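Putative retaining b-glycosidase (Saccharophagus degradans, PDB 5A95) probably hydrolyses the beta-glucosidic bonds of mixed-linkage (1,3;1,4)-beta-glucans as a retaining glycoside hydrolase of family 5. Local coordinates at residues W141-Y146 and Y157-K162; T290-V295 and G310-R315. The protein carries 1 engineered substitution. All blocks are in the same frame, centred on the assembly; numbering follows the deposited sequence.

Contact 1 of 2, residues W141-Y146 and Y157-K162. With BGC (beta-D-glucopyranose), chain D; BGC (beta-D-glucopyranose), chain B.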
ATOM      1  N   TRP A 141       1.558  12.652  15.180  1.00  5.25           N
ATOM      2  CA  TRP A 141       0.799  11.879  14.208  1.00  5.91           C
ATOM      3  C   TRP A 141       0.015  10.823  15.004  1.00  5.17           C
ATOM      4  O   TRP A 141       0.557   9.813  15.489  1.00  5.67           O
ATOM      5  CB  TRP A 141       1.760  11.272  13.198  1.00  5.99           C
ATOM      6  CG  TRP A 141       1.117  10.484  12.070  1.00  5.44           C
ATOM      7  CD1 TRP A 141       1.375   9.174  11.753  1.00  5.90           C
ATOM      8  CD2 TRP A 141       0.178  10.953  11.093  1.00  5.88           C
ATOM      9  NE1 TRP A 141       0.658   8.802  10.650  1.00  6.30           N
ATOM     10  CE2 TRP A 141      -0.080   9.874  10.224  1.00  6.05           C
ATOM     11  CE3 TRP A 141      -0.468  12.176  10.850  1.00  6.15           C
ATOM     12  CZ2 TRP A 141      -0.935   9.990   9.121  1.00  6.58           C
ATOM     13  CZ3 TRP A 141      -1.325  12.279   9.747  1.00  6.53           C
ATOM     14  CH2 TRP A 141      -1.567  11.196   8.916  1.00  6.99           C
ATOM     15  N   HIS A 142      -1.249  11.131  15.199  1.00  5.23           N
ATOM     16  CA  HIS A 142      -2.015  10.521  16.279  1.00  6.17           C
ATOM     17  C   HIS A 142      -2.770   9.286  15.791  1.00  5.29           C
ATOM     18  O   HIS A 142      -3.981   9.303  15.553  1.00  6.46           O
ATOM     19  CB  HIS A 142      -2.937  11.538  16.921  1.00  6.09           C
ATOM     20  CG  HIS A 142      -3.448  11.120  18.247  1.00  6.22           C
ATOM     21  ND1 HIS A 142      -2.761  11.349  19.409  1.00  6.71           N
ATOM     22  CD2 HIS A 142      -4.571  10.454  18.597  1.00  7.87           C
ATOM     23  CE1 HIS A 142      -3.455  10.872  20.421  1.00  7.32           C
ATOM     24  NE2 HIS A 142      -4.559  10.324  19.956  1.00  6.56           N
ATOM     25  N   SER A 143      -2.027   8.200  15.681  1.00  5.15           N
ATOM     26  CA  SER A 143      -2.564   6.904  15.385  1.00  5.64           C
ATOM     27  C   SER A 143      -2.311   5.971  16.573  1.00  5.40           C
ATOM     28  O   SER A 143      -1.513   6.254  17.471  1.00  6.35           O
ATOM     29  CB  SER A 143      -1.956   6.370  14.087  1.00  6.91           C
ATOM     30  OG  SER A 143      -2.487   5.094  13.749  1.00  6.62           O
ATOM     31  N   ILE A 144      -3.044   4.863  16.590  1.00  5.75           N
ATOM     32  CA  ILE A 144      -3.004   3.849  17.639  1.00  6.06           C
ATOM     33  C   ILE A 144      -3.074   2.515  16.925  1.00  5.58           C
ATOM     34  O   ILE A 144      -4.098   2.220  16.274  1.00  6.37           O
ATOM     35  CB  ILE A 144      -4.186   3.967  18.629  1.00  5.81           C
ATOM     36  CG1 ILE A 144      -4.265   5.363  19.241  1.00  6.01           C
ATOM     37  CG2 ILE A 144      -4.032   2.895  19.707  1.00  6.26           C
ATOM     38  CD1 ILE A 144      -5.352   5.534  20.272  1.00  7.36           C
ATOM     39  N   GLY A 145      -2.006   1.724  16.994  1.00  5.80           N
ATOM     40  CA  GLY A 145      -1.965   0.454  16.327  1.00  5.89           C
ATOM     41  C   GLY A 145      -0.569   0.096  15.872  1.00  5.54           C
ATOM     42  O   GLY A 145       0.424   0.554  16.476  1.00  6.08           O
ATOM     43  N   TYR A 146      -0.478  -0.702  14.815  1.00  5.90           N
ATOM     44  CA  TYR A 146       0.790  -1.277  14.395  1.00  5.35           C
ATOM     45  C   TYR A 146       1.050  -0.900  12.956  1.00  5.78           C
ATOM     46  O   TYR A 146       0.515  -1.501  12.008  1.00  6.29           O
ATOM     47  CB  TYR A 146       0.799  -2.821  14.598  1.00  5.27           C
ATOM     48  CG  TYR A 146       2.183  -3.397  14.656  1.00  5.88           C
ATOM     49  CD1 TYR A 146       3.087  -2.930  15.599  1.00  6.76           C
ATOM     50  CD2 TYR A 146       2.615  -4.342  13.750  1.00  6.28           C
ATOM     51  CE1 TYR A 146       4.376  -3.397  15.664  1.00  7.61           C
ATOM     52  CE2 TYR A 146       3.915  -4.831  13.817  1.00  6.48           C
ATOM     53  CZ  TYR A 146       4.789  -4.340  14.772  1.00  6.48           C
ATOM     54  OH  TYR A 146       6.101  -4.764  14.886  1.00  7.07           O
ATOM     55  N   TYR A 157      -7.900   6.319  13.363  1.00  6.09           N
ATOM     56  CA  TYR A 157      -6.478   6.237  13.404  1.00  5.99           C
ATOM     57  C   TYR A 157      -5.857   5.608  12.160  1.00  6.70           C
ATOM     58  O   TYR A 157      -4.633   5.483  12.050  1.00  6.75           O
ATOM     59  CB  TYR A 157      -6.062   5.411  14.623  1.00  6.41           C
ATOM     60  CG  TYR A 157      -6.665   5.935  15.905  1.00  6.30           C
ATOM     61  CD1 TYR A 157      -6.489   7.255  16.309  1.00  6.27           C
ATOM     62  CD2 TYR A 157      -7.407   5.109  16.712  1.00  6.93           C
ATOM     63  CE1 TYR A 157      -7.097   7.725  17.477  1.00  6.55           C
ATOM     64  CE2 TYR A 157      -7.996   5.557  17.886  1.00  6.55           C
ATOM     65  CZ  TYR A 157      -7.850   6.876  18.268  1.00  6.56           C
ATOM     66  OH  TYR A 157      -8.449   7.343  19.420  1.00  7.77           O
ATOM     67  N   ASP A 158      -6.678   5.174  11.215  1.00  6.51           N
ATOM     68  CA  ASP A 158      -6.204   4.391  10.079  1.00  6.52           C
ATOM     69  C   ASP A 158      -5.250   5.192   9.207  1.00  6.43           C
ATOM     70  O   ASP A 158      -5.513   6.336   8.871  1.00  6.48           O
ATOM     71  CB  ASP A 158      -7.398   3.938   9.221  1.00  6.83           C
ATOM     72  CG  ASP A 158      -7.007   2.950   8.145  1.00  9.70           C
ATOM     73  OD1 ASP A 158      -6.366   1.967   8.480  1.00 14.14           O
ATOM     74  OD2 ASP A 158      -7.356   3.108   6.982  1.00 16.17           O
ATOM     75  N   THR A 159      -4.140   4.548   8.842  1.00  6.36           N
ATOM     76  CA  THR A 159      -3.142   5.164   8.017  1.00  6.14           C
ATOM     77  C   THR A 159      -2.362   4.082   7.289  1.00  6.72           C
ATOM     78  O   THR A 159      -2.673   2.886   7.395  1.00  7.08           O
ATOM     79  CB  THR A 159      -2.242   6.149   8.835  1.00  6.32           C
ATOM     80  OG1 THR A 159      -1.366   6.875   7.950  1.00  7.51           O
ATOM     81  CG2 THR A 159      -1.416   5.455   9.919  1.00  6.98           C
ATOM     82  N   THR A 160      -1.384   4.501   6.513  1.00  6.47           N
ATOM     83  CA  THR A 160      -0.478   3.595   5.818  1.00  6.10           C
ATOM     84  C   THR A 160       0.937   4.103   6.040  1.00  6.22           C
ATOM     85  O   THR A 160       1.156   5.251   6.440  1.00  6.26           O
ATOM     86  CB  THR A 160      -0.738   3.571   4.302  1.00  6.30           C
ATOM     87  OG1 THR A 160      -0.515   4.884   3.762  1.00  7.08           O
ATOM     88  CG2 THR A 160      -2.134   3.093   3.974  1.00  7.43           C
ATOM     89  N   ILE A 161       1.911   3.259   5.760  1.00  5.39           N
ATOM     90  CA  ILE A 161       3.299   3.725   5.809  1.00  5.83           C
ATOM     91  C   ILE A 161       3.488   4.876   4.815  1.00  5.12           C
ATOM     92  O   ILE A 161       4.126   5.865   5.114  1.00  6.14           O
ATOM     93  CB  ILE A 161       4.292   2.566   5.577  1.00  6.98           C
ATOM     94  CG1 ILE A 161       4.164   1.536   6.695  1.00  8.28           C
ATOM     95  CG2 ILE A 161       5.709   3.110   5.514  1.00  7.34           C
ATOM     96  CD1 ILE A 161       4.968   0.279   6.505  1.00  9.87           C
ATOM     97  N   LYS A 162       2.927   4.754   3.620  1.00  5.48           N
ATOM     98  CA  LYS A 162       3.033   5.800   2.626  1.00  5.49           C
ATOM     99  C   LYS A 162       2.505   7.142   3.107  1.00  5.32           C
ATOM    100  O   LYS A 162       3.150   8.175   2.948  1.00  6.07           O
ATOM    101  CB  LYS A 162       2.333   5.394   1.333  1.00  6.33           C
ATOM    102  CG  LYS A 162       2.347   6.472   0.246  1.00  5.72           C
ATOM    103  CD  LYS A 162       1.539   6.053  -0.987  1.00  7.02           C
ATOM    104  CE  LYS A 162       1.523   7.171  -2.012  1.00  7.88           C
ATOM    105  NZ  LYS A 162       0.779   6.912  -3.248  1.00 10.61           N
TER
HETATM  106  C2  BGC D   1      -5.503   7.732  23.148  1.00 12.97           C
HETATM  107  C3  BGC D   1      -6.420   8.952  23.182  1.00 12.38           C
HETATM  108  C4  BGC D   1      -7.631   8.652  24.074  1.00 11.95           C
HETATM  109  C5  BGC D   1      -7.162   8.205  25.444  1.00 13.86           C
HETATM  110  C6  BGC D   1      -8.307   7.916  26.385  1.00 17.66           C
HETATM  111  C1  BGC D   1      -5.265   7.091  24.512  1.00 14.00           C
HETATM  112  O1  BGC D   1      -4.856   5.749  24.423  1.00 15.06           O
HETATM  113  O2  BGC D   1      -4.232   8.087  22.489  1.00 13.04           O
HETATM  114  O3  BGC D   1      -6.750   9.294  21.798  1.00 10.68           O
HETATM  115  O4  BGC D   1      -8.561   9.732  24.244  1.00 11.57           O
HETATM  116  O5  BGC D   1      -6.458   6.983  25.250  1.00 14.48           O
HETATM  117  O6  BGC D   1      -7.704   7.325  27.538  1.00 24.57           O
HETATM  118  C2  BGC B   2     -10.884  10.304  24.078  1.00 10.27           C
HETATM  119  C3  BGC B   2     -12.071  10.149  23.144  1.00 11.48           C
HETATM  120  C4  BGC B   2     -11.739  10.645  21.754  1.00 10.76           C
HETATM  121  C5  BGC B   2     -10.451  10.002  21.242  1.00  9.99           C
HETATM  122  C6  BGC B   2      -9.936  10.617  19.966  1.00 10.08           C
HETATM  123  C1  BGC B   2      -9.717   9.569  23.442  1.00 11.17           C
HETATM  124  O2  BGC B   2     -11.251   9.737  25.333  1.00 12.10           O
HETATM  125  O3  BGC B   2     -13.159  10.927  23.661  1.00 13.27           O
HETATM  126  O4  BGC B   2     -12.803  10.294  20.873  1.00 11.73           O
HETATM  127  O5  BGC B   2      -9.419  10.173  22.197  1.00  9.82           O
HETATM  128  O6  BGC B   2      -8.722   9.978  19.583  1.00  8.60           O

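Contact 2 of 2, residues T290-V295 and G310-R315. Engineered in segment 290-295: Gln291 (natural residue Glu). With BGC (beta-D-glucopyranose), chain D.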
ATOM      1  N   THR A 290       3.945  12.353  26.834  1.00  5.48           N
ATOM      2  CA  THR A 290       3.062  13.136  25.984  1.00  6.34           C
ATOM      3  C   THR A 290       1.563  12.892  26.177  1.00  6.73           C
ATOM      4  O   THR A 290       0.761  13.633  25.624  1.00  6.50           O
ATOM      5  CB  THR A 290       3.433  13.010  24.507  1.00  5.84           C
ATOM      6  OG1 THR A 290       3.601  11.630  24.185  1.00  6.53           O
ATOM      7  CG2 THR A 290       4.671  13.794  24.163  1.00  6.19           C
ATOM      8  N   GLN A 291       1.227  11.880  26.968  1.00  6.14           N
ATOM      9  CA  GLN A 291      -0.121  11.706  27.508  1.00  7.16           C
ATOM     10  C   GLN A 291       0.021  11.163  28.898  1.00  7.56           C
ATOM     11  O   GLN A 291       0.817  10.262  29.171  1.00  8.91           O
ATOM     12  CB  GLN A 291      -0.992  10.768  26.678  1.00  8.64           C
ATOM     13  CG  GLN A 291      -1.250  11.337  25.313  1.00 10.00           C
ATOM     14  CD  GLN A 291      -2.218  10.563  24.452  1.00 13.10           C
ATOM     15  OE1 GLN A 291      -2.216  10.729  23.245  1.00 17.63           O
ATOM     16  NE2 GLN A 291      -3.105   9.828  25.062  1.00 18.04           N
ATOM     17  N   LEU A 292      -0.773  11.733  29.783  1.00  7.25           N
ATOM     18  CA  LEU A 292      -0.934  11.324  31.172  1.00  6.92           C
ATOM     19  C   LEU A 292      -2.201  12.007  31.671  1.00  6.61           C
ATOM     20  O   LEU A 292      -2.664  12.965  31.073  1.00  7.52           O
ATOM     21  CB  LEU A 292       0.284  11.691  32.030  1.00  7.73           C
ATOM     22  CG  LEU A 292       0.510  13.153  32.358  1.00  8.43           C
ATOM     23  CD1 LEU A 292       1.339  13.337  33.620  1.00 10.51           C
ATOM     24  CD2 LEU A 292       1.175  13.887  31.198  1.00  8.70           C
ATOM     25  N   GLY A 293      -2.716  11.567  32.800  1.00  7.40           N
ATOM     26  CA  GLY A 293      -3.894  12.163  33.403  1.00  8.30           C
ATOM     27  C   GLY A 293      -4.848  11.122  33.948  1.00  8.51           C
ATOM     28  O   GLY A 293      -4.609   9.944  33.794  1.00  8.78           O
ATOM     29  N   TRP A 294      -5.923  11.583  34.586  1.00  8.15           N
ATOM     30  CA  TRP A 294      -6.886  10.675  35.164  1.00  8.25           C
ATOM     31  C   TRP A 294      -8.244  11.315  35.296  1.00  8.02           C
ATOM     32  O   TRP A 294      -8.385  12.527  35.218  1.00  8.04           O
ATOM     33  CB  TRP A 294      -6.458  10.191  36.567  1.00  7.58           C
ATOM     34  CG  TRP A 294      -6.799  11.159  37.683  1.00  7.78           C
ATOM     35  CD1 TRP A 294      -7.925  11.112  38.483  1.00  8.00           C
ATOM     36  CD2 TRP A 294      -6.072  12.326  38.119  1.00  7.36           C
ATOM     37  NE1 TRP A 294      -7.919  12.159  39.379  1.00  8.22           N
ATOM     38  CE2 TRP A 294      -6.791  12.909  39.187  1.00  8.35           C
ATOM     39  CE3 TRP A 294      -4.862  12.919  37.729  1.00  7.56           C
ATOM     40  CZ2 TRP A 294      -6.339  14.056  39.847  1.00  7.66           C
ATOM     41  CZ3 TRP A 294      -4.427  14.040  38.392  1.00  8.31           C
ATOM     42  CH2 TRP A 294      -5.157  14.599  39.445  1.00  7.87           C
ATOM     43  N   VAL A 295      -9.230  10.455  35.511  1.00  8.29           N
ATOM     44  CA  VAL A 295     -10.550  10.854  35.982  1.00  8.76           C
ATOM     45  C   VAL A 295     -10.993   9.868  37.061  1.00  8.80           C
ATOM     46  O   VAL A 295     -10.599   8.719  37.070  1.00  8.80           O
ATOM     47  CB  VAL A 295     -11.565  10.944  34.810  1.00 10.35           C
ATOM     48  CG1 VAL A 295     -11.747   9.596  34.130  1.00 10.69           C
ATOM     49  CG2 VAL A 295     -12.926  11.527  35.252  1.00 10.94           C
ATOM     50  N   GLY A 310      -7.296  10.058  42.432  1.00  8.22           N
ATOM     51  CA  GLY A 310      -6.586  11.330  42.511  1.00  8.15           C
ATOM     52  C   GLY A 310      -5.206  11.238  43.097  1.00  8.18           C
ATOM     53  O   GLY A 310      -4.382  12.117  42.850  1.00  8.72           O
ATOM     54  N   SER A 311      -4.916  10.170  43.851  1.00  7.48           N
ATOM     55  CA  SER A 311      -3.580   9.991  44.415  1.00  9.19           C
ATOM     56  C   SER A 311      -2.499   9.895  43.352  1.00  8.65           C
ATOM     57  O   SER A 311      -1.344  10.200  43.599  1.00  9.04           O
ATOM     58  CB  SER A 311      -3.554   8.770  45.366  1.00  8.60           C
ATOM     59  OG  SER A 311      -3.987   7.602  44.694  1.00  9.80           O
ATOM     60  N   TYR A 312      -2.871   9.468  42.158  1.00  7.52           N
ATOM     61  CA  TYR A 312      -1.926   9.429  41.052  1.00  7.22           C
ATOM     62  C   TYR A 312      -1.319  10.769  40.700  1.00  6.78           C
ATOM     63  O   TYR A 312      -0.158  10.813  40.287  1.00  7.46           O
ATOM     64  CB  TYR A 312      -2.618   8.862  39.846  1.00  7.62           C
ATOM     65  CG  TYR A 312      -2.021   9.122  38.482  1.00  7.08           C
ATOM     66  CD1 TYR A 312      -1.030   8.328  37.954  1.00  6.87           C
ATOM     67  CD2 TYR A 312      -2.549  10.127  37.689  1.00  7.13           C
ATOM     68  CE1 TYR A 312      -0.576   8.524  36.663  1.00  6.59           C
ATOM     69  CE2 TYR A 312      -2.131  10.316  36.403  1.00  8.16           C
ATOM     70  CZ  TYR A 312      -1.145   9.513  35.884  1.00  6.78           C
ATOM     71  OH  TYR A 312      -0.766   9.714  34.582  1.00  7.59           O
ATOM     72  N   GLY A 313      -2.081  11.862  40.814  1.00  7.87           N
ATOM     73  CA  GLY A 313      -1.567  13.144  40.377  1.00  8.23           C
ATOM     74  C   GLY A 313      -0.268  13.508  41.092  1.00  8.03           C
ATOM     75  O   GLY A 313       0.771  13.738  40.467  1.00  7.98           O
ATOM     76  N   PRO A 314      -0.319  13.558  42.434  1.00  7.92           N
ATOM     77  CA  PRO A 314       0.892  13.901  43.161  1.00  8.63           C
ATOM     78  C   PRO A 314       2.026  12.913  42.914  1.00  8.54           C
ATOM     79  O   PRO A 314       3.179  13.307  42.873  1.00  8.91           O
ATOM     80  CB  PRO A 314       0.429  13.911  44.628  1.00 10.04           C
ATOM     81  CG  PRO A 314      -1.035  14.304  44.543  1.00  9.74           C
ATOM     82  CD  PRO A 314      -1.536  13.659  43.266  1.00  8.92           C
ATOM     83  N   ARG A 315       1.676  11.639  42.763  1.00  8.03           N
ATOM     84  CA  ARG A 315       2.694  10.618  42.514  1.00  7.96           C
ATOM     85  C   ARG A 315       3.419  10.822  41.193  1.00  7.78           C
ATOM     86  O   ARG A 315       4.655  10.825  41.154  1.00  8.25           O
ATOM     87  CB  ARG A 315       2.107   9.225  42.513  1.00 11.01           C
ATOM     88  CG  ARG A 315       1.793   8.681  43.845  1.00 13.20           C
ATOM     89  CD  ARG A 315       1.649   7.166  43.807  1.00 14.29           C
ATOM     90  NE  ARG A 315       1.211   6.835  45.130  1.00 13.69           N
ATOM     91  CZ  ARG A 315       0.021   6.356  45.460  1.00 13.07           C
ATOM     92  NH1 ARG A 315      -0.862   6.127  44.543  1.00 15.05           N
ATOM     93  NH2 ARG A 315      -0.248   6.116  46.738  1.00 13.66           N
TER
HETATM   94  C2  BGC D   1      -5.503   7.732  23.148  1.00 12.97           C
HETATM   95  C3  BGC D   1      -6.420   8.952  23.182  1.00 12.38           C
HETATM   96  C4  BGC D   1      -7.631   8.652  24.074  1.00 11.95           C
HETATM   97  C5  BGC D   1      -7.162   8.205  25.444  1.00 13.86           C
HETATM   98  C6  BGC D   1      -8.307   7.916  26.385  1.00 17.66           C
HETATM   99  C1  BGC D   1      -5.265   7.091  24.512  1.00 14.00           C
HETATM  100  O1  BGC D   1      -4.856   5.749  24.423  1.00 15.06           O
HETATM  101  O2  BGC D   1      -4.232   8.087  22.489  1.00 13.04           O
HETATM  102  O3  BGC D   1      -6.750   9.294  21.798  1.00 10.68           O
HETATM  103  O4  BGC D   1      -8.561   9.732  24.244  1.00 11.57           O
HETATM  104  O5  BGC D   1      -6.458   6.983  25.250  1.00 14.48           O
HETATM  105  O6  BGC D   1      -7.704   7.325  27.538  1.00 24.57           O

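Contact 1 of 2, residues W141-Y146 and Y157-K162
Tyr157 lays one face of its ring over Ile144, whose CD1 forms a CH-pi contact 3.8 Å from the ring centroid and displaced toward the rim. The pair lies in the beta/alpha barrel of this family 5 hydrolase, where the end of strand 136-144 meets the loop leading into helix 161-174. Tyr157 CG stands beside its own backbone N (chi1 -54°), which lets the ring run alongside both Ile144 and His142 toward the glucan. At the far end its OH shares a 2.7 Å hydrogen bond with O6 of the chain B glucose. His142 NE2 donates an almost straight bond (3.0 Å, 170°) to O3 of the chain D glucose, while its ND1 is hydrogen-bonded to Asp140 OD2; with both ring nitrogens bonded, the rotation of the imidazole is fixed. Replacing Tyr157 with an alanine would probably leave the sugar O6 without its phenolic partner and Ile144 CD1 without the ring face it packs on. The buried His142 O, which has no hydrogen-bond partner, meets the ring edge at Tyr157 CD1, 3.3 Å away. At the end away from the sugars, Thr159 OG1 sits at the edge of the Trp141 indole, 3.4 Å from CZ2, and bonds to Glu163; Trp141 NE1 is held by Thr164. Asp158 makes a salt bridge with Lys162 of a neighbouring subunit. Ser143 OG donates to Tyr157 O at 2.8 Å, tilted 20° from the carbonyl plane.

Contact 2 of 2, residues T290-V295 and G310-R315
Trp294 carries the apolar part of this contact, setting one face of its indole against the backbone at the start of helix 312-323. Gly310 CA lies over that face toward its rim, 3.5 Å from Trp294 NE1, and Gly313 CA comes within 3.6 Å of Trp294 CZ3. The fit is tight, the bare Gly313 CA lying against the six-membered ring of the indole. Tyr312 slides past the indole in the opposite direction and turns a ring edge to it, with its CD2 3.6 Å from Trp294 CE3. Its CG lies anti to the backbone N (chi1 161°), which sends the ring from the helix toward the facing loop. Leu292 adds its CB against the phenol oxygen, 3.4 Å from Tyr312 OH, and reaches Ile316 and Met320 further along the helix.

Both segments belong to the beta/alpha barrel: 290-295 leaves the seventh barrel strand, 287-289, and 310-315 opens the helix that leads to the last one, 326-329. Polar contacts also tie the two segments. Gly293 N donates to Tyr312 OH over 3.2 Å at 157°, and the same phenol bonds to Pro255 O, so two backbone groups grip one buried oxygen. Within the turn Gly313 N bonds to Gly310 O at 3.1 Å.

Toward the sugar, the engineered Gln291, a glutamate in the natural sequence, extends its chain away from the helix. Its NE2 makes a weak hydrogen bond to O2 of the chain D glucose (3.3 Å, 143°). Tyr256 OH bonds to the same NE2 and Arg103 NH1 to OE1, which hold the amide in its orientation.

How the contacts relate
Contact 1 and contact 2 are both buried and belong to one barrel, at the C-terminal ends of different strands, with centres 26 Å apart. They meet at the chain D glucose, where His142 CE1 packs 3.1 Å from Gln291 OE1. In contact 1 much of the interface itself lines the pocket, and two of its polar ends, on His142 and Tyr157, bond to the glucan; in contact 2 just the engineered Gln291, which does not touch 310-315, reaches it, while loop and helix meet mainly by aromatic and glycine packing with one hydrogen bond. Their surroundings differ too: residues 157-162 adjoin neighbouring subunits, whereas no other chain of the assembly touches 290-295 or 310-315.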